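Local coordinates for protein cytochrome C (Marichromatium purpuratum 984, PDB 5LO9) that binds four haems c and, as a fused thiosulfate dehydrogenase TsdBA, probably oxidises thiosulfate to tetrathionate and passes the electrons along its haems, at residues G31-G36 with S91-P96; A101-A106 with Q179-A184. All coordinates share one frame; numbering follows the deposited sequence.

Contact 1: G31-G36 with S91-P96; sequences GDEALG and SNARAP. With HEC (heme c), chain C; EDO (1,2-ethanediol), chain U.
With CG anti to the carbonyl carbon (chi1 -86° in E33), E33 and N92 both carry on from CB atoms that point toward the other loop. The E33 chain bends at chi2, -67°, laying CG and the carboxylate along the backbone of R94. There R94 N donates an almost straight hydrogen bond to E33 OE2 at 3.2 Å, meeting the oxygen on its anti side, 32° out of the carboxylate plane. The same OE2 accepts from the backbone N of Y144, so two amides share one oxygen. N92 CB lies beside G31 O, at 3.3 Å, while ND2 gives that carbonyl a weak bond of 3.4 Å; the stronger partner of ND2 is D28 OD1. A 1,2-ethanediol, probably from the crystallisation liquor, bridges the loops: E33 N donates to its O1 at 3.3 Å, and O1 donates to N92 O at 2.7 Å. Just before E33, D32 OD1 accepts from L35 N in an Asx motif that shapes the turn running to the haem, where G36 O lies 3.3 Å from HEC CAD. Without the carboxylate, as with an alanine here, the amides of R94 and Y144 would probably lose their shared acceptor. The join is thus polar, a carboxylate serving backbone amides at the surface, tying a haem-lining loop of the first cytochrome c domain to the loop between helices 74-86 and 102-110.

Contact 2: A101-A106 with Q179-A184; sequences AAAGRA and QRALAA
A181 is the first residue of 179-184 to meet the other helix, its CB sitting over the turn at A103 and G104. That methyl lies 3.5 Å from G104 N and 3.8 Å from A103 CB, touching backbone and side chain at once. The absence of a side chain at G104 is what permits this approach: a CB there would point into the helix and clash with A181 O, while also crowding L182 N. The CA atoms of G104 and L182 are accordingly only 4.4 Å apart. Helices 102-110 and 176-187 cross almost at right angles, 97° between the short segments with their axes 7.1 Å apart, the near-perpendicular pairing of N- and C-terminal helices that marks the cytochrome c fold, here in its second domain. L182 comes next. Although its CB points away from helix 102-106, CG stands anti to the carbonyl carbon (chi1 -74°), and the branch returns CD2 to 3.7 Å from G104 O. The same side chain belongs to the pocket of the second haem and lies about 4 Å from the side chain of C121, one of its covalent attachment points. One turn beyond A181, A184 faces the start of the other segment, its CB 4.0 Å from A101 CB. V99 also touches the A184 side chain, and T188, farther along the chain, touches A101, its OG1 hydrogen-bonded to A184 O.

Contacts 1 and 2 follow one another along the chain, their centres 16 Å apart; 31-36 lies in the first cytochrome c unit and both segments of contact 2 in the second. They meet directly where A95 CB packs on A184 CB at 4.3 Å, so the loop that leaves contact 1 rests on helix 176-187, the second partner of contact 2, before entering helix 102-110. Each reaches a different haem: L35 and G36 of contact 1 line the pocket of the first, ligated by H25 and M65, whereas the side chain of L182 lies about 4 Å from the second haem, ligated by H125 and M167. Y144, the outside partner of E33, is also touched by the side chains of R180 and A183.

Contact 1: G31-G36 with S91-P96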
loop_
_atom_site.group_PDB
_atom_site.type_symbol
_atom_site.label_atom_id
_atom_site.label_comp_id
_atom_site.label_asym_id
_atom_site.label_seq_id
_atom_site.Cartn_x
_atom_site.Cartn_y
_atom_site.Cartn_z
ATOM N N GLY A 31 6.238 36.100 37.938
ATOM C CA GLY A 31 6.114 35.088 38.977
ATOM C C GLY A 31 7.343 34.963 39.860
ATOM O O GLY A 31 8.368 35.620 39.667
ATOM N N ASP A 32 7.238 34.092 40.867
ATOM C CA ASP A 32 8.367 33.873 41.768
ATOM C C ASP A 32 8.386 32.416 42.209
ATOM O O ASP A 32 7.408 31.919 42.771
ATOM C CB ASP A 32 8.297 34.802 42.984
ATOM C CG ASP A 32 9.582 34.794 43.804
ATOM O OD1 ASP A 32 9.666 34.025 44.780
ATOM O OD2 ASP A 32 10.525 35.539 43.451
ATOM N N GLU A 33 9.518 31.745 41.988
ATOM C CA GLU A 33 9.627 30.337 42.342
ATOM C C GLU A 33 9.477 30.119 43.837
ATOM O O GLU A 33 8.735 29.230 44.264
ATOM C CB GLU A 33 10.967 29.798 41.878
ATOM C CG GLU A 33 10.975 29.339 40.470
ATOM C CD GLU A 33 10.106 28.122 40.249
ATOM O OE1 GLU A 33 9.755 27.407 41.245
ATOM O OE2 GLU A 33 9.794 27.903 39.057
ATOM N N ALA A 34 10.206 30.893 44.652
ATOM C CA ALA A 34 10.224 30.653 46.104
ATOM C C ALA A 34 8.844 30.792 46.748
ATOM O O ALA A 34 8.495 30.012 47.643
ATOM C CB ALA A 34 11.197 31.602 46.781
ATOM N N LEU A 35 8.075 31.819 46.352
ATOM C CA LEU A 35 6.725 32.035 46.862
ATOM C C LEU A 35 5.689 31.177 46.150
ATOM O O LEU A 35 4.557 31.060 46.638
ATOM C CB LEU A 35 6.324 33.498 46.684
ATOM C CG LEU A 35 7.271 34.533 47.298
ATOM C CD1 LEU A 35 7.107 35.891 46.664
ATOM C CD2 LEU A 35 6.973 34.640 48.777
ATOM N N GLY A 36 6.019 30.617 44.988
ATOM C CA GLY A 36 4.985 29.968 44.216
ATOM C C GLY A 36 3.987 30.961 43.667
ATOM O O GLY A 36 2.812 30.619 43.469
ATOM N N SER A 91 8.625 35.541 32.362
ATOM C CA SER A 91 8.688 34.411 33.263
ATOM C C SER A 91 9.935 34.523 34.106
ATOM O O SER A 91 11.016 34.818 33.596
ATOM C CB SER A 91 8.719 33.085 32.518
ATOM O OG SER A 91 9.145 32.049 33.401
ATOM N N ASN A 92 9.774 34.280 35.392
ATOM C CA ASN A 92 10.896 34.178 36.304
ATOM C C ASN A 92 10.976 32.756 36.830
ATOM O O ASN A 92 11.325 32.503 37.984
ATOM C CB ASN A 92 10.780 35.220 37.403
ATOM C CG ASN A 92 10.812 36.624 36.850
ATOM O OD1 ASN A 92 11.685 36.979 36.033
ATOM N ND2 ASN A 92 9.819 37.424 37.238
ATOM N N ALA A 93 10.666 31.812 35.950
ATOM C CA ALA A 93 10.689 30.405 36.290
ATOM C C ALA A 93 12.110 29.874 36.415
ATOM O O ALA A 93 13.045 30.328 35.751
ATOM C CB ALA A 93 9.952 29.611 35.230
ATOM N N ARG A 94 12.253 28.887 37.278
ATOM C CA ARG A 94 13.506 28.158 37.401
ATOM C C ARG A 94 13.164 26.769 37.930
ATOM O O ARG A 94 12.805 26.620 39.103
ATOM C CB ARG A 94 14.481 28.894 38.324
ATOM C CG ARG A 94 15.867 28.206 38.476
ATOM C CD ARG A 94 16.761 28.982 39.450
ATOM N NE ARG A 94 18.085 28.382 39.632
ATOM C CZ ARG A 94 19.059 28.926 40.362
ATOM N NH1 ARG A 94 18.867 30.078 41.007
ATOM N NH2 ARG A 94 20.228 28.308 40.460
ATOM N N ALA A 95 13.285 25.758 37.068
ATOM C CA ALA A 95 12.907 24.411 37.430
ATOM C C ALA A 95 14.048 23.740 38.193
ATOM O O ALA A 95 15.220 24.094 38.013
ATOM C CB ALA A 95 12.580 23.589 36.189
ATOM N N PRO A 96 13.724 22.765 39.042
ATOM C CA PRO A 96 14.759 22.041 39.788
ATOM C C PRO A 96 15.681 21.196 38.913
ATOM O O PRO A 96 15.275 20.618 37.898
ATOM C CB PRO A 96 13.949 21.145 40.727
ATOM C CG PRO A 96 12.529 21.605 40.612
ATOM C CD PRO A 96 12.385 22.219 39.292
HETATM FE FE HEC C . -1.234 37.002 43.580
HETATM C CHA HEC C . -1.881 33.777 42.413
HETATM C CHB HEC C . -3.350 38.335 41.083
HETATM C CHC HEC C . -0.875 40.204 44.977
HETATM C CHD HEC C . 1.072 35.721 45.918
HETATM N NA HEC C . -2.402 36.219 42.025
HETATM C C1A HEC C . -2.522 34.909 41.722
HETATM C C2A HEC C . -3.437 34.652 40.572
HETATM C C3A HEC C . -3.864 36.001 40.203
HETATM C C4A HEC C . -3.160 36.890 41.153
HETATM C CMA HEC C . -4.798 36.339 39.097
HETATM C CAA HEC C . -3.847 33.351 39.909
HETATM C CBA HEC C . -2.891 33.148 38.749
HETATM C CGA HEC C . -3.274 32.080 37.744
HETATM O O1A HEC C . -2.395 31.734 36.918
HETATM O O2A HEC C . -4.417 31.575 37.734
HETATM N NB HEC C . -1.958 38.899 43.107
HETATM C C1B HEC C . -2.760 39.214 42.085
HETATM C C2B HEC C . -3.086 40.644 42.036
HETATM C C3B HEC C . -2.365 41.206 43.181
HETATM C C4B HEC C . -1.708 40.036 43.782
HETATM C CMB HEC C . -3.928 41.327 41.019
HETATM C CAB HEC C . -2.350 42.627 43.645
HETATM C CBB HEC C . -3.784 43.047 43.931
HETATM N NC HEC C . -0.107 37.801 45.142
HETATM C C1C HEC C . -0.114 39.076 45.551
HETATM C C2C HEC C . 0.806 39.312 46.680
HETATM C C3C HEC C . 1.392 38.004 46.945
HETATM C C4C HEC C . 0.757 37.149 45.925
HETATM C CMC HEC C . 1.061 40.610 47.359
HETATM C CAC HEC C . 2.397 37.583 47.977
HETATM C CBC HEC C . 1.985 38.011 49.346
HETATM N ND HEC C . -0.541 35.104 44.082
HETATM C C1D HEC C . 0.357 34.812 45.028
HETATM C C2D HEC C . 0.639 33.375 45.130
HETATM C C3D HEC C . -0.212 32.782 44.111
HETATM C C4D HEC C . -0.921 33.949 43.523
HETATM C CMD HEC C . 1.570 32.683 46.069
HETATM C CAD HEC C . -0.357 31.313 43.845
HETATM C CBD HEC C . -1.686 30.958 44.513
HETATM C CGD HEC C . -2.008 29.499 44.387
HETATM O O1D HEC C . -3.217 29.125 44.355
HETATM O O2D HEC C . -1.030 28.735 44.349
HETATM C C1 EDO U . 13.287 33.043 41.218
HETATM O O1 EDO U . 12.048 33.230 40.506
HETATM C C2 EDO U . 12.999 33.053 42.725
HETATM O O2 EDO U . 13.964 32.211 43.360
#

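Contact 2: A101-A106 with Q179-A184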
loop_
_atom_site.group_PDB
_atom_site.type_symbol
_atom_site.label_atom_id
_atom_site.label_comp_id
_atom_site.label_asym_id
_atom_site.label_seq_id
_atom_site.Cartn_x
_atom_site.Cartn_y
_atom_site.Cartn_z
ATOM N N ALA A 101 12.863 17.209 33.166
ATOM C CA ALA A 101 11.788 17.802 32.383
ATOM C C ALA A 101 11.430 16.955 31.154
ATOM O O ALA A 101 10.286 16.992 30.677
ATOM C CB ALA A 101 12.182 19.207 31.947
ATOM N N ALA A 102 12.378 16.198 30.608
ATOM C CA ALA A 102 12.043 15.427 29.423
ATOM C C ALA A 102 10.990 14.369 29.705
ATOM O O ALA A 102 10.255 13.978 28.786
ATOM C CB ALA A 102 13.299 14.782 28.865
ATOM N N ALA A 103 10.877 13.916 30.958
ATOM C CA ALA A 103 9.890 12.891 31.300
ATOM C C ALA A 103 8.456 13.372 31.182
ATOM O O ALA A 103 7.537 12.548 31.264
ATOM C CB ALA A 103 10.105 12.400 32.718
ATOM N N GLY A 104 8.246 14.684 31.092
ATOM C CA GLY A 104 6.926 15.220 30.898
ATOM C C GLY A 104 6.560 15.384 29.430
ATOM O O GLY A 104 5.368 15.498 29.107
ATOM N N ARG A 105 7.557 15.444 28.533
ATOM C CA ARG A 105 7.266 15.685 27.112
ATOM C C ARG A 105 6.181 14.747 26.570
ATOM O O ARG A 105 5.305 15.172 25.802
ATOM C CB ARG A 105 8.545 15.564 26.280
ATOM C CG ARG A 105 8.376 15.678 24.763
ATOM C CD ARG A 105 9.711 15.776 24.069
ATOM N NE ARG A 105 9.579 16.137 22.666
ATOM C CZ ARG A 105 10.590 16.082 21.796
ATOM N NH1 ARG A 105 11.797 15.671 22.202
ATOM N NH2 ARG A 105 10.399 16.407 20.515
ATOM N N ALA A 106 6.210 13.470 26.950
ATOM C CA ALA A 106 5.259 12.551 26.350
ATOM C C ALA A 106 3.844 12.980 26.671
ATOM O O ALA A 106 3.013 13.131 25.771
ATOM C CB ALA A 106 5.519 11.128 26.800
ATOM N N GLN A 179 3.410 14.609 37.752
ATOM C CA GLN A 179 3.113 16.000 38.074
ATOM C C GLN A 179 4.379 16.839 38.112
ATOM O O GLN A 179 4.424 17.930 37.521
ATOM C CB GLN A 179 2.382 16.089 39.399
ATOM C CG GLN A 179 0.969 15.577 39.302
ATOM C CD GLN A 179 0.236 15.644 40.602
ATOM O OE1 GLN A 179 0.792 16.089 41.614
ATOM N NE2 GLN A 179 -1.048 15.260 40.584
ATOM N N ARG A 180 5.445 16.310 38.726
ATOM C CA ARG A 180 6.698 17.055 38.762
ATOM C C ARG A 180 7.273 17.216 37.363
ATOM O O ARG A 180 7.638 18.334 36.957
ATOM C CB ARG A 180 7.702 16.370 39.699
ATOM C CG ARG A 180 7.334 16.489 41.189
ATOM C CD ARG A 180 8.387 15.878 42.093
ATOM N NE ARG A 180 8.162 14.440 42.214
ATOM C CZ ARG A 180 7.351 13.868 43.113
ATOM N NH1 ARG A 180 6.660 14.604 44.005
ATOM N NH2 ARG A 180 7.219 12.541 43.108
ATOM N N ALA A 181 7.263 16.137 36.574
ATOM C CA ALA A 181 7.859 16.219 35.249
ATOM C C ALA A 181 7.111 17.211 34.373
ATOM O O ALA A 181 7.731 18.034 33.690
ATOM C CB ALA A 181 7.881 14.840 34.611
ATOM N N LEU A 182 5.774 17.147 34.396
ATOM C CA LEU A 182 4.941 18.079 33.647
ATOM C C LEU A 182 5.165 19.499 34.113
ATOM O O LEU A 182 5.117 20.437 33.316
ATOM C CB LEU A 182 3.473 17.700 33.784
ATOM C CG LEU A 182 3.152 16.450 32.951
ATOM C CD1 LEU A 182 1.935 15.730 33.409
ATOM C CD2 LEU A 182 2.945 16.850 31.537
ATOM N N ALA A 183 5.344 19.694 35.405
ATOM C CA ALA A 183 5.586 21.048 35.869
ATOM C C ALA A 183 6.944 21.532 35.405
ATOM O O ALA A 183 7.092 22.678 34.962
ATOM C CB ALA A 183 5.473 21.103 37.379
ATOM N N ALA A 184 7.950 20.666 35.479
ATOM C CA ALA A 184 9.275 21.081 35.015
ATOM C C ALA A 184 9.278 21.310 33.508
ATOM O O ALA A 184 9.840 22.300 33.026
ATOM C CB ALA A 184 10.322 20.042 35.409
#